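Local coordinates for protein polyhedrin (Uranotaenia sapphirina cypovirus, PDB 4ZQX) that builds the crystalline polyhedra in which cypovirus particles are embedded, assembling as trimers, and binds ATP in this crystal, at residues N26-I31 and H44-F49; P48-G53 and E199-V204; K101-L106 and A162-L167; G108-N113 and V176-N181. All blocks are in the same frame, centred on the assembly; numbering follows the deposited sequence.

Interaction 1: residues N26-I31 and H44-F49; sequences NMELVI and HFANPF
Asn-26 lays its amide alongside the Pro-48 ring, OD1 coming to 3.1 Å from Pro-48 CD, while its ND2 is held by Asp-136 of the second subunit. At Met-27 the antiparallel ladder begins: the backbone N gives a 2.9 Å bond to Asn-47 O from above the carbonyl plane, and the return bond is weak. The Met-27 chain runs straight to the sulfur and then bends (chi3 -74°), which folds CE back to 3.6 Å from Pro-48 O. Glu-28 turns at chi2 (-71°), carrying its carboxylate over Ala-46 to His-44. There His-44 NE2 donates to Glu-28 OE1 at 2.8 Å, in the ring plane, with carboxylate and imidazole only 13° from coplanar. This bond helps to fix the rotation of the ring. Glu-28 OE2 lies near Asp-136 of the second subunit, a closeness of like charges that may raise the proton affinity of one of them. Leu-29 makes the regular pair of the ladder: its N bonds Phe-45 O, its O takes Phe-45 N, and its CD2 lies 3.9 Å from Phe-45 CD1. Val-30 puts CG2 at the edge of the His-44 ring, 3.9 Å from CD2. Last comes Ile-31, whose CD1 reaches Phe-45 CE1 at 4.3 Å. The two strands form a beta hairpin. On its other edge strand 27-34 pairs with strand 101-107; the face of Met-27, Leu-29 and Phe-45 rests on strand 50-55, with strand 173-179 beside it, and the His-44 face meets Tyr-133 of the second subunit.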
loop_
_atom_site.group_PDB
_atom_site.type_symbol
_atom_site.label_atom_id
_atom_site.label_comp_id
_atom_site.label_asym_id
_atom_site.label_seq_id
_atom_site.Cartn_x
_atom_site.Cartn_y
_atom_site.Cartn_z
ATOM N N ASN A 26 7.614 -2.252 17.827
ATOM C CA ASN A 26 6.646 -1.385 17.179
ATOM C C ASN A 26 6.060 -0.291 18.065
ATOM O O ASN A 26 5.739 -0.521 19.224
ATOM C CB ASN A 26 5.483 -2.218 16.638
ATOM C CG ASN A 26 5.818 -2.932 15.363
ATOM O OD1 ASN A 26 6.581 -2.438 14.539
ATOM N ND2 ASN A 26 5.242 -4.108 15.186
ATOM N N MET A 27 5.870 0.885 17.479
ATOM C CA MET A 27 4.877 1.840 17.975
ATOM C C MET A 27 3.529 1.368 17.449
ATOM O O MET A 27 3.472 0.719 16.389
ATOM C CB MET A 27 5.154 3.253 17.471
ATOM C CG MET A 27 6.498 3.824 17.920
ATOM S SD MET A 27 6.881 5.375 17.059
ATOM C CE MET A 27 7.313 4.740 15.451
ATOM N N GLU A 28 2.461 1.676 18.185
ATOM C CA GLU A 28 1.122 1.195 17.839
ATOM C C GLU A 28 0.156 2.353 17.627
ATOM O O GLU A 28 0.142 3.314 18.405
ATOM C CB GLU A 28 0.570 0.299 18.953
ATOM C CG GLU A 28 1.501 -0.804 19.409
ATOM C CD GLU A 28 1.680 -1.935 18.408
ATOM O OE1 GLU A 28 0.834 -2.070 17.509
ATOM O OE2 GLU A 28 2.657 -2.708 18.552
ATOM N N LEU A 29 -0.661 2.253 16.578
ATOM C CA LEU A 29 -1.707 3.239 16.291
ATOM C C LEU A 29 -3.039 2.513 16.069
ATOM O O LEU A 29 -3.139 1.627 15.224
ATOM C CB LEU A 29 -1.352 4.046 15.034
ATOM C CG LEU A 29 -2.433 4.955 14.434
ATOM C CD1 LEU A 29 -2.793 6.096 15.365
ATOM C CD2 LEU A 29 -1.982 5.492 13.078
ATOM N N VAL A 30 -4.046 2.868 16.852
ATOM C CA VAL A 30 -5.409 2.439 16.583
ATOM C C VAL A 30 -6.282 3.650 16.376
ATOM O O VAL A 30 -6.378 4.519 17.230
ATOM C CB VAL A 30 -5.997 1.599 17.721
ATOM C CG1 VAL A 30 -7.464 1.240 17.421
ATOM C CG2 VAL A 30 -5.184 0.335 17.910
ATOM N N ILE A 31 -6.910 3.700 15.214
ATOM C CA ILE A 31 -7.878 4.738 14.917
ATOM C C ILE A 31 -9.258 4.142 15.017
ATOM O O ILE A 31 -9.512 3.089 14.445
ATOM C CB ILE A 31 -7.653 5.284 13.507
ATOM C CG1 ILE A 31 -6.233 5.849 13.422
ATOM C CG2 ILE A 31 -8.705 6.350 13.166
ATOM C CD1 ILE A 31 -5.813 6.272 12.064
ATOM N N HIS A 44 -5.892 -0.581 12.618
ATOM C CA HIS A 44 -4.623 -0.731 13.335
ATOM C C HIS A 44 -3.409 -0.670 12.415
ATOM O O HIS A 44 -3.367 -1.370 11.398
ATOM C CB HIS A 44 -4.575 -2.054 14.103
ATOM C CG HIS A 44 -3.234 -2.314 14.708
ATOM N ND1 HIS A 44 -2.318 -3.182 14.151
ATOM C CD2 HIS A 44 -2.627 -1.768 15.789
ATOM C CE1 HIS A 44 -1.215 -3.180 14.880
ATOM N NE2 HIS A 44 -1.373 -2.324 15.873
ATOM N N PHE A 45 -2.415 0.133 12.806
ATOM C CA PHE A 45 -1.151 0.260 12.076
ATOM C C PHE A 45 -0.025 0.151 13.077
ATOM O O PHE A 45 -0.177 0.556 14.224
ATOM C CB PHE A 45 -1.005 1.631 11.401
ATOM C CG PHE A 45 -2.093 1.960 10.425
ATOM C CD1 PHE A 45 -3.273 2.539 10.860
ATOM C CD2 PHE A 45 -1.927 1.721 9.066
ATOM C CE1 PHE A 45 -4.285 2.856 9.957
ATOM C CE2 PHE A 45 -2.936 2.029 8.161
ATOM C CZ PHE A 45 -4.109 2.605 8.606
ATOM N N ALA A 46 1.120 -0.346 12.639
ATOM C CA ALA A 46 2.296 -0.419 13.505
ATOM C C ALA A 46 3.586 -0.369 12.706
ATOM O O ALA A 46 3.655 -0.869 11.585
ATOM C CB ALA A 46 2.256 -1.697 14.327
ATOM N N ASN A 47 4.620 0.193 13.326
ATOM C CA ASN A 47 5.997 0.167 12.785
ATOM C C ASN A 47 6.969 0.615 13.854
ATOM O O ASN A 47 6.575 1.346 14.743
ATOM C CB ASN A 47 6.128 1.119 11.591
ATOM C CG ASN A 47 7.395 0.880 10.793
ATOM O OD1 ASN A 47 8.379 1.624 10.901
ATOM N ND2 ASN A 47 7.376 -0.162 9.978
ATOM N N PRO A 48 8.246 0.200 13.768
ATOM C CA PRO A 48 9.174 0.678 14.798
ATOM C C PRO A 48 9.723 2.068 14.533
ATOM O O PRO A 48 10.209 2.679 15.472
ATOM C CB PRO A 48 10.328 -0.351 14.737
ATOM C CG PRO A 48 9.746 -1.547 14.039
ATOM C CD PRO A 48 8.809 -0.939 13.023
ATOM N N PHE A 49 9.689 2.545 13.291
ATOM C CA PHE A 49 10.423 3.761 12.916
ATOM C C PHE A 49 9.519 4.926 12.505
ATOM O O PHE A 49 9.683 6.051 12.978
ATOM C CB PHE A 49 11.405 3.403 11.798
ATOM C CG PHE A 49 12.288 2.243 12.148
ATOM C CD1 PHE A 49 13.237 2.373 13.142
ATOM C CD2 PHE A 49 12.145 1.014 11.516
ATOM C CE1 PHE A 49 14.049 1.309 13.491
ATOM C CE2 PHE A 49 12.961 -0.051 11.856
ATOM C CZ PHE A 49 13.909 0.099 12.845
#

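Interaction 2: residues P48-G53 and E199-V204; sequences PFVIKG and EGLDTV
Leu-201 sends its CD2 branch into the bend where the chain leaves Pro-48 for strand 50-55, touching Phe-49 CB at 3.9 Å and Val-50 CG2 at 4.3 Å. The Phe-49 ring is turned so that its edge faces Gly-200, whose CA is 4.4 Å from CE2; over the centre of one ring face sits Pro-48 CB. Gly-200 opens a type II beta turn that runs to Thr-203, and Thr-203 OG1 fastens it by donating to Gly-200 O. On the strand side, Lys-52 stands fully extended beyond CG and passes at a slant to the carboxylate of Asp-202, with CD 3.9 Å from OD1. The charged ends do not meet: NZ and OD2 are 4.8 Å apart, with a water between them that takes a bond from NZ and gives a 2.7 Å bond to Asp-202 OD2. A second water donates to Val-50 O at 2.8 Å and to Asp-202 OD1, and weakly accepts from Asp-202 N. Lys-52 NZ also bonds Leu-201 O and Ile-198 O of the third subunit. The contact thus has an apolar half and a water-bridged half, and direct polar grips on the lysine are spent between subunits of the trimer, while inside the chain water bridges the two opposite charges and probably screens their attraction.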
loop_
_atom_site.group_PDB
_atom_site.type_symbol
_atom_site.label_atom_id
_atom_site.label_comp_id
_atom_site.label_asym_id
_atom_site.label_seq_id
_atom_site.Cartn_x
_atom_site.Cartn_y
_atom_site.Cartn_z
ATOM N N PRO A 48 8.246 0.200 13.768
ATOM C CA PRO A 48 9.174 0.678 14.798
ATOM C C PRO A 48 9.723 2.068 14.533
ATOM O O PRO A 48 10.209 2.679 15.472
ATOM C CB PRO A 48 10.328 -0.351 14.737
ATOM C CG PRO A 48 9.746 -1.547 14.039
ATOM C CD PRO A 48 8.809 -0.939 13.023
ATOM N N PHE A 49 9.689 2.545 13.291
ATOM C CA PHE A 49 10.423 3.761 12.916
ATOM C C PHE A 49 9.519 4.926 12.505
ATOM O O PHE A 49 9.683 6.051 12.978
ATOM C CB PHE A 49 11.405 3.403 11.798
ATOM C CG PHE A 49 12.288 2.243 12.148
ATOM C CD1 PHE A 49 13.237 2.373 13.142
ATOM C CD2 PHE A 49 12.145 1.014 11.516
ATOM C CE1 PHE A 49 14.049 1.309 13.491
ATOM C CE2 PHE A 49 12.961 -0.051 11.856
ATOM C CZ PHE A 49 13.909 0.099 12.845
ATOM N N VAL A 50 8.571 4.659 11.624
ATOM C CA VAL A 50 7.547 5.637 11.263
ATOM C C VAL A 50 6.250 4.917 10.973
ATOM O O VAL A 50 6.192 4.111 10.042
ATOM C CB VAL A 50 7.911 6.451 9.984
ATOM C CG1 VAL A 50 6.954 7.607 9.855
ATOM C CG2 VAL A 50 9.331 6.935 10.012
ATOM N N ILE A 51 5.209 5.175 11.768
ATOM C CA ILE A 51 3.878 4.658 11.423
ATOM C C ILE A 51 3.298 5.601 10.385
ATOM O O ILE A 51 3.334 6.818 10.571
ATOM C CB ILE A 51 2.885 4.608 12.602
ATOM C CG1 ILE A 51 3.470 3.857 13.798
ATOM C CG2 ILE A 51 1.556 3.968 12.130
ATOM C CD1 ILE A 51 2.544 3.837 15.008
ATOM N N LYS A 52 2.769 5.041 9.299
ATOM C CA LYS A 52 2.069 5.822 8.284
ATOM C C LYS A 52 0.632 5.317 8.189
ATOM O O LYS A 52 0.363 4.302 7.562
ATOM C CB LYS A 52 2.796 5.708 6.948
ATOM C CG LYS A 52 4.179 6.316 7.021
ATOM C CD LYS A 52 4.970 6.165 5.764
ATOM C CE LYS A 52 6.360 6.776 5.977
ATOM N NZ LYS A 52 7.199 6.857 4.766
ATOM N N GLY A 53 -0.276 6.007 8.877
ATOM C CA GLY A 53 -1.675 5.629 8.932
ATOM C C GLY A 53 -2.441 6.436 7.906
ATOM O O GLY A 53 -2.731 7.607 8.124
ATOM N N GLU A 199 14.701 -1.011 5.404
ATOM C CA GLU A 199 14.144 -2.342 5.198
ATOM C C GLU A 199 12.945 -2.606 6.099
ATOM O O GLU A 199 12.081 -3.420 5.761
ATOM C CB GLU A 199 15.220 -3.400 5.432
ATOM C CG GLU A 199 16.177 -3.506 4.258
ATOM C CD GLU A 199 17.503 -4.159 4.591
ATOM O OE1 GLU A 199 17.681 -4.667 5.708
ATOM O OE2 GLU A 199 18.388 -4.151 3.712
ATOM N N GLY A 200 12.890 -1.928 7.244
ATOM C CA GLY A 200 11.833 -2.172 8.215
ATOM C C GLY A 200 10.576 -1.326 8.054
ATOM O O GLY A 200 9.547 -1.612 8.659
ATOM N N LEU A 201 10.653 -0.284 7.234
ATOM C CA LEU A 201 9.511 0.580 6.975
ATOM C C LEU A 201 8.403 -0.180 6.253
ATOM O O LEU A 201 8.673 -0.936 5.326
ATOM C CB LEU A 201 9.951 1.754 6.108
ATOM C CG LEU A 201 10.962 2.724 6.721
ATOM C CD1 LEU A 201 11.335 3.805 5.724
ATOM C CD2 LEU A 201 10.411 3.355 7.991
ATOM N N ASP A 202 7.161 0.014 6.697
ATOM C CA ASP A 202 5.992 -0.477 5.962
ATOM C C ASP A 202 5.974 -2.003 5.824
ATOM O O ASP A 202 5.626 -2.518 4.762
ATOM C CB ASP A 202 5.951 0.146 4.548
ATOM C CG ASP A 202 6.135 1.655 4.551
ATOM O OD1 ASP A 202 5.458 2.351 5.323
ATOM O OD2 ASP A 202 6.967 2.152 3.761
ATOM N N THR A 203 6.319 -2.723 6.889
ATOM C CA THR A 203 6.408 -4.180 6.829
ATOM C C THR A 203 5.399 -4.914 7.729
ATOM O O THR A 203 5.431 -6.144 7.806
ATOM C CB THR A 203 7.834 -4.653 7.190
ATOM O OG1 THR A 203 8.178 -4.171 8.485
ATOM C CG2 THR A 203 8.855 -4.109 6.204
ATOM N N VAL A 204 4.505 -4.181 8.395
ATOM C CA VAL A 204 3.558 -4.806 9.307
ATOM C C VAL A 204 2.151 -4.789 8.701
ATOM O O VAL A 204 1.677 -3.741 8.248
ATOM C CB VAL A 204 3.549 -4.100 10.675
ATOM C CG1 VAL A 204 2.670 -4.864 11.660
ATOM C CG2 VAL A 204 4.993 -3.946 11.210
HETATM O O HOH W 1 5.965 2.311 7.937
HETATM O O HOH W 2 7.469 4.699 3.223
#

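Interaction 3: residues K101-L106 and A162-L167; sequences KLSFYL and AWYVEL
Four backbone bonds tie Leu-102 to Val-165 and Phe-104 to Trp-163, running both ways in each pair. The straightest is Leu-102 N to Val-165 O, 2.9 Å with 172° at the hydrogen. Between these rungs the alpha carbons of Ser-103 and Tyr-164 make CA-H...O contacts with the facing carbonyls, as is usual in antiparallel sheet. One side-chain hydrogen bond crosses as well: Tyr-164 OH donates to Tyr-105 OH at 3.2 Å, and Tyr-105 OH is in turn bonded to Leu-230 N, whose residue lines the ATP pocket. Tyr-105 OH lies at the edge of the Tyr-164 ring, and so does Ser-103 OG, 3.4 Å from CD1. Strands 101-107 and 160-166 are neighbours in the six-stranded antiparallel sheet, with strand 27-34 on the other side of 101-107 and strand 150-152 beyond 160-166. The tyrosine face of this pair looks toward the C-terminal segment. Apolar contacts lie on both faces: beside the tyrosines Ala-162 CB packs 3.8 Å from Tyr-105 CD1, and on the opposite face Phe-104 and Trp-163 lie side by side, CD1 to CE3 3.7 Å, their planes inclined at 43°. Leu-102 CB meets Val-165 CG1 at 3.9 Å; a Val-165 chi1 of 66° sets that methyl between the backbone N and the carbonyl carbon. Leu-102 and Phe-104 also pack on Ile-174 of strand 173-179, and Trp-163 on Ile-117 of strand 116-120.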
loop_
_atom_site.group_PDB
_atom_site.type_symbol
_atom_site.label_atom_id
_atom_site.label_comp_id
_atom_site.label_asym_id
_atom_site.label_seq_id
_atom_site.Cartn_x
_atom_site.Cartn_y
_atom_site.Cartn_z
ATOM N N LYS A 101 -17.350 10.987 15.299
ATOM C CA LYS A 101 -16.173 11.207 16.122
ATOM C C LYS A 101 -15.044 10.295 15.656
ATOM O O LYS A 101 -15.290 9.157 15.256
ATOM C CB LYS A 101 -16.522 10.879 17.576
ATOM C CG LYS A 101 -15.336 10.902 18.525
ATOM C CD LYS A 101 -15.761 10.858 20.009
ATOM C CE LYS A 101 -16.262 9.483 20.421
ATOM N NZ LYS A 101 -16.470 9.370 21.905
ATOM N N LEU A 102 -13.812 10.798 15.726
ATOM C CA LEU A 102 -12.618 9.980 15.520
ATOM C C LEU A 102 -11.748 10.036 16.757
ATOM O O LEU A 102 -11.585 11.105 17.354
ATOM C CB LEU A 102 -11.809 10.476 14.331
ATOM C CG LEU A 102 -12.479 10.449 12.966
ATOM C CD1 LEU A 102 -11.620 11.149 11.928
ATOM C CD2 LEU A 102 -12.730 9.028 12.565
ATOM N N SER A 103 -11.222 8.874 17.144
ATOM C CA SER A 103 -10.315 8.729 18.268
ATOM C C SER A 103 -9.028 8.110 17.762
ATOM O O SER A 103 -9.066 7.112 17.050
ATOM C CB SER A 103 -10.926 7.792 19.307
ATOM O OG SER A 103 -12.180 8.267 19.729
ATOM N N PHE A 104 -7.903 8.690 18.166
ATOM C CA PHE A 104 -6.582 8.243 17.754
ATOM C C PHE A 104 -5.824 7.800 18.995
ATOM O O PHE A 104 -5.534 8.618 19.853
ATOM C CB PHE A 104 -5.808 9.383 17.073
ATOM C CG PHE A 104 -6.436 9.870 15.804
ATOM C CD1 PHE A 104 -7.481 10.773 15.834
ATOM C CD2 PHE A 104 -5.986 9.417 14.580
ATOM C CE1 PHE A 104 -8.062 11.207 14.670
ATOM C CE2 PHE A 104 -6.566 9.849 13.424
ATOM C CZ PHE A 104 -7.610 10.746 13.470
ATOM N N TYR A 105 -5.503 6.510 19.072
ATOM C CA TYR A 105 -4.795 5.937 20.212
ATOM C C TYR A 105 -3.370 5.574 19.805
ATOM O O TYR A 105 -3.183 4.790 18.888
ATOM C CB TYR A 105 -5.548 4.703 20.711
ATOM C CG TYR A 105 -6.864 5.070 21.353
ATOM C CD1 TYR A 105 -6.897 5.591 22.638
ATOM C CD2 TYR A 105 -8.067 4.933 20.671
ATOM C CE1 TYR A 105 -8.085 5.961 23.236
ATOM C CE2 TYR A 105 -9.266 5.275 21.274
ATOM C CZ TYR A 105 -9.263 5.801 22.559
ATOM O OH TYR A 105 -10.432 6.175 23.204
ATOM N N LEU A 106 -2.383 6.174 20.472
ATOM C CA LEU A 106 -0.970 5.948 20.159
ATOM C C LEU A 106 -0.266 5.338 21.359
ATOM O O LEU A 106 -0.417 5.836 22.480
ATOM C CB LEU A 106 -0.270 7.272 19.798
ATOM C CG LEU A 106 -0.560 7.923 18.443
ATOM C CD1 LEU A 106 -1.985 8.448 18.361
ATOM C CD2 LEU A 106 0.429 9.053 18.179
ATOM N N ALA A 162 -3.793 9.893 23.536
ATOM C CA ALA A 162 -4.852 9.889 22.550
ATOM C C ALA A 162 -5.181 11.293 22.068
ATOM O O ALA A 162 -4.813 12.287 22.697
ATOM C CB ALA A 162 -6.094 9.240 23.126
ATOM N N TRP A 163 -5.871 11.361 20.936
ATOM C CA TRP A 163 -6.393 12.627 20.417
ATOM C C TRP A 163 -7.807 12.397 19.872
ATOM O O TRP A 163 -8.086 11.343 19.303
ATOM C CB TRP A 163 -5.453 13.220 19.353
ATOM C CG TRP A 163 -5.855 14.610 18.931
ATOM C CD1 TRP A 163 -5.744 15.750 19.672
ATOM C CD2 TRP A 163 -6.451 15.003 17.683
ATOM N NE1 TRP A 163 -6.230 16.827 18.967
ATOM C CE2 TRP A 163 -6.659 16.399 17.742
ATOM C CE3 TRP A 163 -6.803 14.316 16.511
ATOM C CZ2 TRP A 163 -7.235 17.116 16.694
ATOM C CZ3 TRP A 163 -7.367 15.027 15.464
ATOM C CH2 TRP A 163 -7.566 16.420 15.558
ATOM N N TYR A 164 -8.696 13.375 20.059
ATOM C CA TYR A 164 -10.103 13.230 19.683
ATOM C C TYR A 164 -10.550 14.376 18.823
ATOM O O TYR A 164 -10.103 15.491 19.013
ATOM C CB TYR A 164 -10.997 13.189 20.927
ATOM C CG TYR A 164 -10.630 12.081 21.861
ATOM C CD1 TYR A 164 -11.142 10.804 21.692
ATOM C CD2 TYR A 164 -9.726 12.294 22.889
ATOM C CE1 TYR A 164 -10.783 9.781 22.534
ATOM C CE2 TYR A 164 -9.356 11.275 23.728
ATOM C CZ TYR A 164 -9.883 10.015 23.544
ATOM O OH TYR A 164 -9.505 8.977 24.381
ATOM N N VAL A 165 -11.434 14.095 17.874
ATOM C CA VAL A 165 -12.008 15.143 17.047
ATOM C C VAL A 165 -13.437 14.783 16.660
ATOM O O VAL A 165 -13.750 13.646 16.358
ATOM C CB VAL A 165 -11.146 15.445 15.773
ATOM C CG1 VAL A 165 -11.114 14.260 14.814
ATOM C CG2 VAL A 165 -11.674 16.677 15.050
ATOM N N GLU A 166 -14.298 15.788 16.707
ATOM C CA GLU A 166 -15.680 15.678 16.277
ATOM C C GLU A 166 -15.764 16.175 14.841
ATOM O O GLU A 166 -15.246 17.243 14.516
ATOM C CB GLU A 166 -16.554 16.545 17.195
ATOM C CG GLU A 166 -18.020 16.404 16.993
ATOM C CD GLU A 166 -18.829 17.243 17.982
ATOM O OE1 GLU A 166 -18.246 17.996 18.793
ATOM O OE2 GLU A 166 -20.063 17.139 17.947
ATOM N N LEU A 167 -16.403 15.394 13.982
ATOM C CA LEU A 167 -16.579 15.764 12.588
ATOM C C LEU A 167 -17.857 16.561 12.416
ATOM O O LEU A 167 -18.689 16.608 13.318
ATOM C CB LEU A 167 -16.601 14.516 11.698
ATOM C CG LEU A 167 -15.290 13.725 11.682
ATOM C CD1 LEU A 167 -15.349 12.668 10.580
ATOM C CD2 LEU A 167 -14.059 14.620 11.488
#

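Interaction 4: residues G108-N113 and V176-N181; sequences GNVDWN and VIVPRN
Val-110 O takes a 2.7 Å bond from a water that also accepts, weakly, from Asn-181 ND2, so the loop and the end of the strand share a solvent link. Just before this Asn-109 centres an inverse gamma turn, and beyond it Val-110 and Arg-180 form a single beta bridge that fastens the loop between strands 101-107 and 116-120 to the end of strand 173-179. Two nearly straight bonds make the bridge: Asn-181 N to Asn-109 O, 2.9 Å, and Asp-111 N to Pro-179 O, also 2.9 Å. Asp-111 CB lies 3.4 Å from that same Pro-179 O. On the outer side the Asn-109 amide stands over one face of the Arg-180 guanidinium, ND2 3.5 Å from NH2, the two planes almost perpendicular at 86°. Arg-180 gets there by a chain extended from CG to NE. Backbone oxygens hold its guanidinium: NH1 bonds both Pro-48 O and Ala-25 O, and NH2 makes a weak bond to Arg-21 O, so Asn-109 covers a group already fixed by others. The side chains of Asn-109 and Asn-181 cross at about a right angle, their amide planes 58° apart, and Asn-181 OD1 is bonded by His-183 N. The inner side is apolar. Val-110 and Val-178 both pack on Met-27 of strand 27-34, and Val-110 CB sits over one face of the Trp-112 indole, offset toward its rim. The two valines meet branch to branch, Val-110 CG1 lying 3.7 Å from Val-178 CG1.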
loop_
_atom_site.group_PDB
_atom_site.type_symbol
_atom_site.label_atom_id
_atom_site.label_comp_id
_atom_site.label_asym_id
_atom_site.label_seq_id
_atom_site.Cartn_x
_atom_site.Cartn_y
_atom_site.Cartn_z
ATOM N N GLY A 108 3.548 3.600 22.651
ATOM C CA GLY A 108 4.915 3.201 22.405
ATOM C C GLY A 108 5.912 4.324 22.490
ATOM O O GLY A 108 5.657 5.364 23.112
ATOM N N ASN A 109 7.069 4.097 21.861
ATOM C CA ASN A 109 8.199 5.011 21.967
ATOM C C ASN A 109 8.114 6.135 20.933
ATOM O O ASN A 109 8.987 6.288 20.087
ATOM C CB ASN A 109 9.507 4.224 21.845
ATOM C CG ASN A 109 10.706 5.001 22.342
ATOM O OD1 ASN A 109 10.576 5.923 23.146
ATOM N ND2 ASN A 109 11.887 4.626 21.868
ATOM N N VAL A 110 7.050 6.933 21.047
ATOM C CA VAL A 110 6.693 7.963 20.078
ATOM C C VAL A 110 7.385 9.302 20.318
ATOM O O VAL A 110 7.581 9.717 21.449
ATOM C CB VAL A 110 5.164 8.177 20.103
ATOM C CG1 VAL A 110 4.719 9.357 19.198
ATOM C CG2 VAL A 110 4.443 6.878 19.744
ATOM N N ASP A 111 7.754 9.974 19.232
ATOM C CA ASP A 111 8.237 11.346 19.317
ATOM C C ASP A 111 7.007 12.256 19.372
ATOM O O ASP A 111 6.435 12.627 18.333
ATOM C CB ASP A 111 9.103 11.713 18.114
ATOM C CG ASP A 111 9.736 13.091 18.256
ATOM O OD1 ASP A 111 9.297 13.875 19.134
ATOM O OD2 ASP A 111 10.677 13.394 17.495
ATOM N N TRP A 112 6.587 12.603 20.585
ATOM C CA TRP A 112 5.372 13.393 20.760
ATOM C C TRP A 112 5.508 14.813 20.221
ATOM O O TRP A 112 4.503 15.472 19.970
ATOM C CB TRP A 112 4.951 13.425 22.237
ATOM C CG TRP A 112 4.831 12.056 22.823
ATOM C CD1 TRP A 112 5.674 11.476 23.719
ATOM C CD2 TRP A 112 3.818 11.090 22.538
ATOM N NE1 TRP A 112 5.252 10.201 24.010
ATOM C CE2 TRP A 112 4.111 9.940 23.302
ATOM C CE3 TRP A 112 2.688 11.087 21.718
ATOM C CZ2 TRP A 112 3.319 8.794 23.271
ATOM C CZ3 TRP A 112 1.894 9.936 21.686
ATOM C CH2 TRP A 112 2.216 8.810 22.475
ATOM N N ASN A 113 6.736 15.296 20.039
ATOM C CA ASN A 113 6.930 16.601 19.427
ATOM C C ASN A 113 6.565 16.626 17.937
ATOM O O ASN A 113 6.249 17.685 17.379
ATOM C CB ASN A 113 8.385 17.032 19.569
ATOM C CG ASN A 113 8.703 17.565 20.943
ATOM O OD1 ASN A 113 8.989 16.803 21.870
ATOM N ND2 ASN A 113 8.673 18.893 21.077
ATOM N N VAL A 176 -1.791 10.114 9.109
ATOM C CA VAL A 176 -1.137 10.143 10.406
ATOM C C VAL A 176 0.300 9.695 10.200
ATOM O O VAL A 176 0.547 8.647 9.600
ATOM C CB VAL A 176 -1.837 9.194 11.403
ATOM C CG1 VAL A 176 -1.167 9.241 12.778
ATOM C CG2 VAL A 176 -3.268 9.569 11.537
ATOM N N ILE A 177 1.239 10.507 10.670
ATOM C CA ILE A 177 2.652 10.179 10.604
ATOM C C ILE A 177 3.187 10.160 12.026
ATOM O O ILE A 177 3.102 11.176 12.709
ATOM C CB ILE A 177 3.420 11.235 9.789
ATOM C CG1 ILE A 177 2.852 11.306 8.372
ATOM C CG2 ILE A 177 4.916 10.881 9.715
ATOM C CD1 ILE A 177 3.364 12.461 7.543
ATOM N N VAL A 178 3.725 9.024 12.464
ATOM C CA VAL A 178 4.162 8.841 13.851
ATOM C C VAL A 178 5.623 8.422 13.895
ATOM O O VAL A 178 5.931 7.238 13.720
ATOM C CB VAL A 178 3.351 7.757 14.562
ATOM C CG1 VAL A 178 3.741 7.684 16.025
ATOM C CG2 VAL A 178 1.879 8.031 14.427
ATOM N N PRO A 179 6.539 9.381 14.131
ATOM C CA PRO A 179 7.972 9.050 14.145
ATOM C C PRO A 179 8.441 8.551 15.505
ATOM O O PRO A 179 7.870 8.918 16.541
ATOM C CB PRO A 179 8.654 10.394 13.818
ATOM C CG PRO A 179 7.596 11.405 13.754
ATOM C CD PRO A 179 6.334 10.826 14.298
ATOM N N ARG A 180 9.465 7.705 15.481
ATOM C CA ARG A 180 10.086 7.207 16.692
ATOM C C ARG A 180 10.839 8.294 17.489
ATOM O O ARG A 180 11.526 9.135 16.917
ATOM C CB ARG A 180 11.071 6.096 16.327
ATOM C CG ARG A 180 11.580 5.356 17.553
ATOM C CD ARG A 180 12.497 4.192 17.210
ATOM N NE ARG A 180 12.709 3.356 18.392
ATOM C CZ ARG A 180 11.896 2.364 18.787
ATOM N NH1 ARG A 180 10.795 2.022 18.100
ATOM N NH2 ARG A 180 12.190 1.699 19.885
ATOM N N ASN A 181 10.712 8.250 18.812
ATOM C CA ASN A 181 11.503 9.080 19.711
ATOM C C ASN A 181 13.021 8.785 19.595
ATOM O O ASN A 181 13.481 7.678 19.885
ATOM C CB ASN A 181 10.973 8.838 21.137
ATOM C CG ASN A 181 11.783 9.548 22.215
ATOM O OD1 ASN A 181 12.653 10.349 21.929
ATOM N ND2 ASN A 181 11.478 9.249 23.472
HETATM O O HOH W 3 8.345 8.707 23.817
#

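How the interactions relate
From the N terminus, interaction 1 closes first, a short hairpin loop between strands 27-34 and 40-47. Interaction 2 opens where it ends, sharing Pro-48 and Phe-49, and closes only at 199-204, so the long span between holds both remaining contacts. Those two cross: 101-106, 108-113, 162-167 and 176-181 alternate along the chain. Interactions 1 and 3 belong to the same six-stranded sheet, joined where Val-30 O meets Tyr-105 N. Interactions 2 and 4 share the three-stranded sheet through strands 50-55 and 173-179. The Phe-49 and Arg-180 backbones bond where the link between strands 40-47 and 50-55 passes the end of strand 173-179, tying interactions 1 and 2 to interaction 4. Interactions 1, 2 and 4 reach neighbouring subunits.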